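Local coordinates for protein glycerol kinase, putative (Plasmodium falciparum, PDB 2W40) that probably transfers a phosphate from ATP to glycerol to give sn-glycerol 3-phosphate, as a kinase of the FGGY family, at residues 257-262 with 295-300; 347-352 with 493-498; 369-374 with 378-383. One frame throughout, in Å; residues are numbered along the deposited sequence.

Contact 1: residues 257-262 with 295-300; sequences AIFDEG and YKFNDN. With EDO (1,2-ethanediol), chain B.
The edge of the Phe-259 ring is turned toward the face of Tyr-295 in an offset T-shaped pair, planes at 81° and centroids 5.8 Å apart; CE2 of Tyr-295 lies in the phenyl plane, and Phe-259 CD1 comes 3.8 Å from Tyr-295 CZ. One face of the phenyl ring carries the carbonyl carbon of Ala-257, the residue of the Schellman motif that ends helix 248-255 in this sugar kinase/Hsp70/actin-type fold. The pair thus joins the exit of that helix to the end of edge strand 290-295. Tyr-295 CB meets the Phe-297 ring at its edge, while Phe-297 CZ nears Phe-259 CE1 obliquely at 4.3 Å. With CG between the backbone N and the carbonyl carbon (chi1 49°), Tyr-295 reaches across to the backbone of Phe-259. Its OH is hydrogen-bonded with Asn-277 ND2, which also bonds Ile-258 O, so one amide ties both segments. Within segment 295-300, an ethanediol, probably from the crystallisation liquor, links two side chains without bridging the contact: Lys-296 NZ donates to its O1 at 3.0 Å and its O2 at 3.1 Å, and that O2 donates to Asp-299 OD1 at 2.7 Å.

Contact 2: residues 347-352 with 493-498; sequences IFVPAF and NKAVER
Strand 347-349 runs over helix 493-498 with N-to-C directions 49° apart and axes 8.7 Å from each other at closest approach, a strand-on-helix packing near the C-terminus of the chain. The backbones come nearest at two steps, Ile-347 CA to Ala-495 CA at 6.8 Å and Val-349 CA to Val-496 CA at 6.6 Å. Alternation along the strand turns Ile-347 and Val-349 to this helix and Phe-348 to the other side, where Ala-383 and Leu-384 of helix 377-403 receive it; the small two-stranded sheet formed with 366-371 therefore lies between two helices. On the C-terminal helix, Ala-495 is the hub. Its methyl sits against both branches of Ile-347, with CG2 3.4 Å from Ala-495 CB, tighter than a usual carbon contact, and Ile-347 CD1 at 3.9 Å from the same CB. With chi1 at -58°, Ile-347 CG1 lies beside the backbone N and CG2 beside the carbonyl carbon, and both branches reach the alanine, CG2 the closer. Val-349 uses its CG2 alone, touching Ala-495 CB at 4.0 Å and meeting Val-496 CG2 methyl to methyl at 4.1 Å. A turn further on, Arg-498 lies at the dimer interface: its NH1 bonds Ile-501 O of the second subunit, and its carbonyl O takes NH1 of Arg-498 of that subunit. Across the strand-helix contact itself every touching side chain is aliphatic, so shape and burial hold it: the small alanine probably leaves room for Ile-347 and Val-349 to share one methyl, and the valine contacts beside it are of ordinary length.

Contact 3: residues 369-374 with 378-383; sequences YGMTFN and SHIVRA. With EDO (1,2-ethanediol), chain J.
Asn-374, whose carbonyl O nears His-379, donates its backbone N-H to O1 of an ethanediol at 3.0 Å, a somewhat bent bond with an N-H...O angle of 137°. The two segments form a short beta-alpha connection: strand 366-371 runs out of the sheet it forms with strand 347-349, turns within a few residues and enters helix 377-403, so that the end of the strand and the first turns of the helix pack on each other in the C-terminal domain of the kinase. The diol, probably from the crystallisation liquor, sits on the dimer interface, for Gly-43 N and Trp-44 O of the second subunit also bond it. Its O2 lies close to the plane of the Phe-373 ring, at the edge, 3.4 Å from Phe-373 CB. Two patches make the contact. In the apolar one, Met-371 crosses Ile-380 at about a right angle and rests SD on Ile-380 CD1 at 3.9 Å; the bend at chi3 (-73°) turns CE away from Ile-380, leaving SD as the touching atom. In the second, the imidazole of His-379 approaches the Asn-374 backbone obliquely, NE2 to Asn-374 O being 3.8 Å. The strand end also engages the second subunit: Asn-374 ND2 bonds Cys-39 O of that chain, Met-371 pairs in an antiparallel ladder that carries the sheet through the dimer, and the Phe-373 ring meets that of Phe-352 of the second subunit. On the helix side, His-379 ND1 makes a weak hydrogen bond to Asn-342 O, while Ser-378 OG stands 3.9 Å above the centre of one face of the His-379 ring.

How the contacts relate
Contacts 2 and 3 share one piece of the fold: strands 347-349 and 366-371 are antiparallel neighbours, with Ile-347 O 2.8 Å from Tyr-369 N, and Tyr-369 packs on helix 482-500 as well. Contacts 1 and 2 are buried, whereas contact 3 is only partly so. Contact 2 is wholly aliphatic; contact 3 mixes one sulfur-methyl touch with polar groups that look to the second subunit, which both reach. Contact 1 stands apart, its centre 36 Å from that of contact 2 and 44 Å from that of contact 3, across the chain's centre from the latter. Held within one subunit, it joins the loop after helix 248-255 to the end of strand 290-295 of the seven-stranded sheet and relies on aromatic rings.

Contact 1: residues 257-262 with 295-300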
loop_
_atom_site.group_PDB
_atom_site.type_symbol
_atom_site.label_atom_id
_atom_site.label_comp_id
_atom_site.label_asym_id
_atom_site.label_seq_id
_atom_site.Cartn_x
_atom_site.Cartn_y
_atom_site.Cartn_z
ATOM N N ALA C 257 9.009 -36.801 -5.541
ATOM C CA ALA C 257 9.218 -37.930 -6.522
ATOM C C ALA C 257 8.747 -37.604 -7.944
ATOM O O ALA C 257 8.150 -38.452 -8.581
ATOM C CB ALA C 257 8.513 -39.253 -6.077
ATOM N N ILE C 258 9.010 -36.376 -8.416
ATOM C CA ILE C 258 8.654 -36.000 -9.763
ATOM C C ILE C 258 9.848 -36.386 -10.665
ATOM O O ILE C 258 10.675 -35.616 -11.200
ATOM C CB ILE C 258 8.081 -34.583 -9.873
ATOM C CG1 ILE C 258 9.167 -33.642 -9.647
ATOM C CG2 ILE C 258 6.735 -34.331 -8.952
ATOM C CD1 ILE C 258 8.898 -32.289 -10.503
ATOM N N PHE C 259 9.958 -37.688 -10.878
ATOM C CA PHE C 259 11.059 -38.287 -11.593
ATOM C C PHE C 259 10.774 -38.619 -13.024
ATOM O O PHE C 259 11.724 -38.982 -13.755
ATOM C CB PHE C 259 11.478 -39.617 -10.885
ATOM C CG PHE C 259 11.921 -39.461 -9.460
ATOM C CD1 PHE C 259 12.922 -38.563 -9.146
ATOM C CD2 PHE C 259 11.326 -40.140 -8.421
ATOM C CE1 PHE C 259 13.387 -38.483 -7.827
ATOM C CE2 PHE C 259 11.744 -40.015 -7.111
ATOM C CZ PHE C 259 12.731 -39.155 -6.807
ATOM N N ASP C 260 9.493 -38.613 -13.429
ATOM C CA ASP C 260 9.161 -38.926 -14.818
ATOM C C ASP C 260 8.967 -37.677 -15.632
ATOM O O ASP C 260 8.438 -36.664 -15.159
ATOM C CB ASP C 260 7.866 -39.726 -14.946
ATOM C CG ASP C 260 7.916 -41.114 -14.275
ATOM O OD1 ASP C 260 8.990 -41.703 -14.209
ATOM O OD2 ASP C 260 6.837 -41.590 -13.815
ATOM N N GLU C 261 9.358 -37.768 -16.895
ATOM C CA GLU C 261 9.100 -36.710 -17.835
ATOM C C GLU C 261 7.623 -36.264 -17.785
ATOM O O GLU C 261 6.660 -37.113 -17.780
ATOM C CB GLU C 261 9.522 -37.217 -19.215
ATOM C CG GLU C 261 9.596 -36.230 -20.251
ATOM C CD GLU C 261 10.135 -36.831 -21.513
ATOM O OE1 GLU C 261 10.810 -37.951 -21.513
ATOM O OE2 GLU C 261 9.901 -36.154 -22.535
ATOM N N GLY C 262 7.444 -34.934 -17.719
ATOM C CA GLY C 262 6.173 -34.290 -17.628
ATOM C C GLY C 262 5.562 -34.055 -16.256
ATOM O O GLY C 262 4.557 -33.367 -16.145
ATOM N N TYR C 295 18.219 -33.012 -11.677
ATOM C CA TYR C 295 19.131 -33.763 -10.802
ATOM C C TYR C 295 20.037 -34.601 -11.698
ATOM O O TYR C 295 19.701 -34.883 -12.847
ATOM C CB TYR C 295 18.325 -34.610 -9.780
ATOM C CG TYR C 295 17.205 -35.448 -10.406
ATOM C CD1 TYR C 295 17.490 -36.637 -11.085
ATOM C CD2 TYR C 295 15.909 -34.993 -10.437
ATOM C CE1 TYR C 295 16.473 -37.312 -11.725
ATOM C CE2 TYR C 295 14.905 -35.723 -11.062
ATOM C CZ TYR C 295 15.198 -36.880 -11.684
ATOM O OH TYR C 295 14.162 -37.629 -12.353
ATOM N N LYS C 296 21.140 -35.061 -11.130
ATOM C CA LYS C 296 22.056 -36.045 -11.700
ATOM C C LYS C 296 22.606 -36.714 -10.485
ATOM O O LYS C 296 23.486 -36.230 -9.874
ATOM C CB LYS C 296 23.191 -35.389 -12.526
ATOM C CG LYS C 296 24.202 -36.362 -13.134
ATOM C CD LYS C 296 25.294 -35.676 -13.868
ATOM C CE LYS C 296 26.440 -36.584 -14.029
ATOM N NZ LYS C 296 27.528 -36.102 -14.920
ATOM N N PHE C 297 22.091 -37.897 -10.169
ATOM C CA PHE C 297 22.512 -38.515 -8.928
ATOM C C PHE C 297 24.021 -38.901 -8.928
ATOM O O PHE C 297 24.721 -38.625 -7.951
ATOM C CB PHE C 297 21.619 -39.801 -8.604
ATOM C CG PHE C 297 20.250 -39.508 -8.072
ATOM C CD1 PHE C 297 19.547 -38.386 -8.406
ATOM C CD2 PHE C 297 19.618 -40.400 -7.239
ATOM C CE1 PHE C 297 18.271 -38.142 -7.975
ATOM C CE2 PHE C 297 18.335 -40.126 -6.757
ATOM C CZ PHE C 297 17.652 -39.003 -7.165
ATOM N N ASN C 298 24.406 -39.707 -9.921
ATOM C CA ASN C 298 25.724 -40.295 -10.057
ATOM C C ASN C 298 26.471 -39.793 -11.284
ATOM O O ASN C 298 25.878 -39.343 -12.273
ATOM C CB ASN C 298 25.609 -41.830 -10.139
ATOM C CG ASN C 298 24.992 -42.435 -8.874
ATOM O OD1 ASN C 298 25.257 -42.001 -7.718
ATOM N ND2 ASN C 298 24.145 -43.435 -9.082
ATOM N N ASP C 299 27.793 -39.871 -11.168
ATOM C CA ASP C 299 28.687 -39.332 -12.213
ATOM C C ASP C 299 28.419 -39.856 -13.637
ATOM O O ASP C 299 28.481 -39.097 -14.601
ATOM C CB ASP C 299 30.139 -39.615 -11.822
ATOM C CG ASP C 299 30.542 -38.836 -10.612
ATOM O OD1 ASP C 299 30.086 -37.670 -10.601
ATOM O OD2 ASP C 299 31.272 -39.352 -9.707
ATOM N N ASN C 300 28.010 -41.122 -13.760
ATOM C CA ASN C 300 27.818 -41.715 -15.076
ATOM C C ASN C 300 26.404 -41.540 -15.584
ATOM O O ASN C 300 26.094 -42.010 -16.687
ATOM C CB ASN C 300 28.145 -43.196 -14.936
ATOM C CG ASN C 300 29.659 -43.464 -14.746
ATOM O OD1 ASN C 300 30.544 -42.651 -15.164
ATOM N ND2 ASN C 300 29.977 -44.656 -14.153
HETATM C C1 EDO B . 28.628 -33.885 -12.170
HETATM O O1 EDO B . 28.292 -33.568 -13.560
HETATM C C2 EDO B . 29.933 -34.668 -12.102
HETATM O O2 EDO B . 29.603 -35.965 -12.603
#

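Contact 2: residues 347-352 with 493-498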
loop_
_atom_site.group_PDB
_atom_site.type_symbol
_atom_site.label_atom_id
_atom_site.label_comp_id
_atom_site.label_asym_id
_atom_site.label_seq_id
_atom_site.Cartn_x
_atom_site.Cartn_y
_atom_site.Cartn_z
ATOM N N ILE C 347 -5.809 -4.688 -6.183
ATOM C CA ILE C 347 -4.841 -5.561 -6.763
ATOM C C ILE C 347 -3.519 -5.134 -6.246
ATOM O O ILE C 347 -3.194 -3.930 -6.200
ATOM C CB ILE C 347 -4.859 -5.552 -8.328
ATOM C CG1 ILE C 347 -6.230 -5.950 -8.826
ATOM C CG2 ILE C 347 -3.692 -6.341 -8.924
ATOM C CD1 ILE C 347 -6.513 -5.682 -10.162
ATOM N N PHE C 348 -2.719 -6.113 -5.956
ATOM C CA PHE C 348 -1.333 -5.909 -5.422
ATOM C C PHE C 348 -0.392 -6.638 -6.363
ATOM O O PHE C 348 -0.400 -7.868 -6.384
ATOM C CB PHE C 348 -1.227 -6.465 -3.989
ATOM C CG PHE C 348 -0.053 -5.959 -3.158
ATOM C CD1 PHE C 348 -0.203 -5.829 -1.811
ATOM C CD2 PHE C 348 1.180 -5.702 -3.673
ATOM C CE1 PHE C 348 0.831 -5.450 -1.031
ATOM C CE2 PHE C 348 2.198 -5.227 -2.904
ATOM C CZ PHE C 348 2.030 -5.134 -1.550
ATOM N N VAL C 349 0.410 -5.884 -7.114
ATOM C CA VAL C 349 1.361 -6.501 -8.005
ATOM C C VAL C 349 2.632 -6.670 -7.178
ATOM O O VAL C 349 3.289 -5.690 -6.941
ATOM C CB VAL C 349 1.604 -5.690 -9.308
ATOM C CG1 VAL C 349 2.681 -6.336 -10.172
ATOM C CG2 VAL C 349 0.311 -5.439 -10.060
ATOM N N PRO C 350 2.914 -7.904 -6.658
ATOM C CA PRO C 350 3.959 -8.108 -5.632
ATOM C C PRO C 350 5.330 -8.228 -6.384
ATOM O O PRO C 350 5.698 -9.346 -6.944
ATOM C CB PRO C 350 3.566 -9.464 -4.963
ATOM C CG PRO C 350 2.247 -9.875 -5.592
ATOM C CD PRO C 350 2.265 -9.173 -6.964
ATOM N N ALA C 351 5.945 -7.088 -6.565
ATOM C CA ALA C 351 7.134 -6.927 -7.505
ATOM C C ALA C 351 8.230 -6.179 -6.738
ATOM O O ALA C 351 8.912 -5.354 -7.286
ATOM C CB ALA C 351 6.807 -6.265 -8.836
ATOM N N PHE C 352 8.397 -6.531 -5.469
ATOM C CA PHE C 352 9.352 -5.793 -4.630
ATOM C C PHE C 352 10.767 -5.876 -5.205
ATOM O O PHE C 352 11.563 -4.918 -5.081
ATOM C CB PHE C 352 9.377 -6.265 -3.219
ATOM C CG PHE C 352 8.143 -6.026 -2.446
ATOM C CD1 PHE C 352 7.878 -4.801 -1.899
ATOM C CD2 PHE C 352 7.171 -7.062 -2.281
ATOM C CE1 PHE C 352 6.751 -4.570 -1.190
ATOM C CE2 PHE C 352 6.075 -6.828 -1.605
ATOM C CZ PHE C 352 5.841 -5.572 -1.077
ATOM N N ASN C 493 -4.249 -8.324 -15.163
ATOM C CA ASN C 493 -3.477 -7.916 -16.382
ATOM C C ASN C 493 -3.430 -6.406 -16.557
ATOM O O ASN C 493 -2.395 -5.844 -16.864
ATOM C CB ASN C 493 -4.081 -8.520 -17.634
ATOM C CG ASN C 493 -3.735 -9.952 -17.853
ATOM O OD1 ASN C 493 -2.764 -10.473 -17.277
ATOM N ND2 ASN C 493 -4.572 -10.644 -18.707
ATOM N N LYS C 494 -4.513 -5.728 -16.254
ATOM C CA LYS C 494 -4.547 -4.261 -16.389
ATOM C C LYS C 494 -3.690 -3.615 -15.314
ATOM O O LYS C 494 -2.981 -2.658 -15.568
ATOM C CB LYS C 494 -5.959 -3.775 -16.312
ATOM C CG LYS C 494 -6.739 -4.181 -17.515
ATOM C CD LYS C 494 -8.016 -3.473 -17.672
ATOM C CE LYS C 494 -8.562 -2.779 -16.401
ATOM N NZ LYS C 494 -9.369 -3.688 -15.460
ATOM N N ALA C 495 -3.708 -4.146 -14.078
ATOM C CA ALA C 495 -2.828 -3.665 -12.982
ATOM C C ALA C 495 -1.371 -3.926 -13.321
ATOM O O ALA C 495 -0.550 -3.043 -13.195
ATOM C CB ALA C 495 -3.189 -4.438 -11.728
ATOM N N VAL C 496 -1.023 -5.068 -13.895
ATOM C CA VAL C 496 0.397 -5.293 -14.386
ATOM C C VAL C 496 0.789 -4.310 -15.507
ATOM O O VAL C 496 1.863 -3.628 -15.502
ATOM C CB VAL C 496 0.637 -6.736 -14.781
ATOM C CG1 VAL C 496 2.063 -6.912 -15.283
ATOM C CG2 VAL C 496 0.391 -7.644 -13.573
ATOM N N GLU C 497 -0.144 -4.062 -16.384
ATOM C CA GLU C 497 0.125 -3.067 -17.479
ATOM C C GLU C 497 0.392 -1.711 -16.874
ATOM O O GLU C 497 1.295 -0.967 -17.348
ATOM C CB GLU C 497 -1.048 -3.043 -18.463
ATOM C CG GLU C 497 -0.774 -2.258 -19.672
ATOM C CD GLU C 497 -1.875 -2.421 -20.734
ATOM O OE1 GLU C 497 -2.876 -3.178 -20.466
ATOM O OE2 GLU C 497 -1.706 -1.753 -21.804
ATOM N N ARG C 498 -0.444 -1.264 -15.921
ATOM C CA ARG C 498 -0.272 0.041 -15.216
ATOM C C ARG C 498 1.118 0.073 -14.597
ATOM O O ARG C 498 1.798 1.123 -14.598
ATOM C CB ARG C 498 -1.297 0.330 -14.094
ATOM C CG ARG C 498 -2.651 0.549 -14.516
ATOM C CD ARG C 498 -3.506 0.892 -13.346
ATOM N NE ARG C 498 -4.862 0.633 -13.779
ATOM C CZ ARG C 498 -5.487 1.392 -14.698
ATOM N NH1 ARG C 498 -5.027 2.591 -15.048
ATOM N NH2 ARG C 498 -6.696 1.035 -15.127
#

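Contact 3: residues 369-374 with 378-383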
loop_
_atom_site.group_PDB
_atom_site.type_symbol
_atom_site.label_atom_id
_atom_site.label_comp_id
_atom_site.label_asym_id
_atom_site.label_seq_id
_atom_site.Cartn_x
_atom_site.Cartn_y
_atom_site.Cartn_z
ATOM N N TYR C 369 -3.226 -1.090 -6.143
ATOM C CA TYR C 369 -4.248 -0.351 -6.838
ATOM C C TYR C 369 -5.619 -0.589 -6.249
ATOM O O TYR C 369 -5.879 -1.627 -5.652
ATOM C CB TYR C 369 -4.326 -0.819 -8.301
ATOM C CG TYR C 369 -3.043 -0.694 -9.027
ATOM C CD1 TYR C 369 -2.713 0.512 -9.630
ATOM C CD2 TYR C 369 -2.121 -1.750 -9.124
ATOM C CE1 TYR C 369 -1.497 0.680 -10.320
ATOM C CE2 TYR C 369 -0.919 -1.570 -9.897
ATOM C CZ TYR C 369 -0.612 -0.355 -10.394
ATOM O OH TYR C 369 0.554 -0.187 -11.093
ATOM N N GLY C 370 -6.517 0.380 -6.447
ATOM C CA GLY C 370 -7.926 0.138 -6.216
ATOM C C GLY C 370 -8.471 0.419 -4.867
ATOM O O GLY C 370 -9.651 0.094 -4.595
ATOM N N MET C 371 -7.665 1.046 -3.998
ATOM C CA MET C 371 -8.087 1.274 -2.597
ATOM C C MET C 371 -9.106 2.417 -2.441
ATOM O O MET C 371 -9.077 3.451 -3.126
ATOM C CB MET C 371 -6.866 1.505 -1.702
ATOM C CG MET C 371 -5.758 0.456 -1.801
ATOM S SD MET C 371 -4.511 0.630 -0.564
ATOM C CE MET C 371 -3.625 2.093 -1.155
ATOM N N THR C 372 -10.015 2.163 -1.506
ATOM C CA THR C 372 -10.962 3.103 -1.021
ATOM C C THR C 372 -10.868 3.257 0.502
ATOM O O THR C 372 -10.116 2.515 1.172
ATOM C CB THR C 372 -12.421 2.702 -1.456
ATOM O OG1 THR C 372 -12.803 1.443 -0.886
ATOM C CG2 THR C 372 -12.558 2.728 -3.050
ATOM N N PHE C 373 -11.703 4.166 1.074
ATOM C CA PHE C 373 -11.721 4.290 2.531
ATOM C C PHE C 373 -12.201 2.989 3.245
ATOM O O PHE C 373 -11.849 2.721 4.415
ATOM C CB PHE C 373 -12.490 5.474 3.004
ATOM C CG PHE C 373 -11.820 6.782 2.791
ATOM C CD1 PHE C 373 -10.593 7.052 3.318
ATOM C CD2 PHE C 373 -12.466 7.756 2.034
ATOM C CE1 PHE C 373 -9.961 8.324 3.088
ATOM C CE2 PHE C 373 -11.838 8.992 1.828
ATOM C CZ PHE C 373 -10.643 9.283 2.373
ATOM N N ASN C 374 -12.997 2.198 2.526
ATOM C CA ASN C 374 -13.454 0.885 3.020
ATOM C C ASN C 374 -12.334 -0.178 3.120
ATOM O O ASN C 374 -12.438 -1.150 3.885
ATOM C CB ASN C 374 -14.598 0.422 2.141
ATOM C CG ASN C 374 -15.078 -1.001 2.479
ATOM O OD1 ASN C 374 -14.734 -1.921 1.739
ATOM N ND2 ASN C 374 -15.762 -1.189 3.653
ATOM N N SER C 378 -6.600 -6.280 5.858
ATOM C CA SER C 378 -7.032 -7.603 5.399
ATOM C C SER C 378 -7.128 -7.685 3.875
ATOM O O SER C 378 -6.690 -8.652 3.274
ATOM C CB SER C 378 -8.379 -7.992 6.037
ATOM O OG SER C 378 -9.486 -7.248 5.417
ATOM N N HIS C 379 -7.719 -6.686 3.231
ATOM C CA HIS C 379 -7.869 -6.711 1.798
ATOM C C HIS C 379 -6.529 -6.601 1.085
ATOM O O HIS C 379 -6.306 -7.214 0.033
ATOM C CB HIS C 379 -8.763 -5.555 1.301
ATOM C CG HIS C 379 -10.090 -5.451 1.961
ATOM N ND1 HIS C 379 -11.159 -6.289 1.678
ATOM C CD2 HIS C 379 -10.568 -4.514 2.794
ATOM C CE1 HIS C 379 -12.231 -5.875 2.346
ATOM N NE2 HIS C 379 -11.890 -4.803 3.034
ATOM N N ILE C 380 -5.620 -5.822 1.657
ATOM C CA ILE C 380 -4.250 -5.662 1.091
ATOM C C ILE C 380 -3.481 -6.969 1.178
ATOM O O ILE C 380 -2.817 -7.368 0.249
ATOM C CB ILE C 380 -3.513 -4.478 1.768
ATOM C CG1 ILE C 380 -4.330 -3.162 1.514
ATOM C CG2 ILE C 380 -2.018 -4.459 1.411
ATOM C CD1 ILE C 380 -3.847 -1.898 2.361
ATOM N N VAL C 381 -3.559 -7.596 2.354
ATOM C CA VAL C 381 -2.978 -8.941 2.560
ATOM C C VAL C 381 -3.506 -9.962 1.553
ATOM O O VAL C 381 -2.709 -10.638 0.856
ATOM C CB VAL C 381 -3.187 -9.388 4.060
ATOM C CG1 VAL C 381 -2.757 -10.887 4.234
ATOM C CG2 VAL C 381 -2.428 -8.457 4.941
ATOM N N ARG C 382 -4.824 -10.047 1.426
ATOM C CA ARG C 382 -5.459 -10.958 0.455
ATOM C C ARG C 382 -4.994 -10.675 -0.951
ATOM O O ARG C 382 -4.747 -11.592 -1.698
ATOM C CB ARG C 382 -7.004 -10.907 0.580
ATOM C CG ARG C 382 -7.659 -11.828 -0.380
ATOM C CD ARG C 382 -9.163 -11.874 -0.316
ATOM N NE ARG C 382 -9.511 -12.691 -1.446
ATOM C CZ ARG C 382 -9.958 -13.933 -1.440
ATOM N NH1 ARG C 382 -10.382 -14.524 -0.314
ATOM N NH2 ARG C 382 -10.048 -14.551 -2.593
ATOM N N ALA C 383 -4.830 -9.392 -1.284
ATOM C CA ALA C 383 -4.524 -9.020 -2.677
ATOM C C ALA C 383 -3.071 -9.543 -2.962
ATOM O O ALA C 383 -2.728 -9.985 -4.044
ATOM C CB ALA C 383 -4.617 -7.417 -2.880
HETATM C C1 EDO J . -15.783 4.066 1.698
HETATM O O1 EDO J . -15.027 3.507 0.777
HETATM C C2 EDO J . -15.755 5.532 1.341
HETATM O O2 EDO J . -15.773 6.055 2.622
#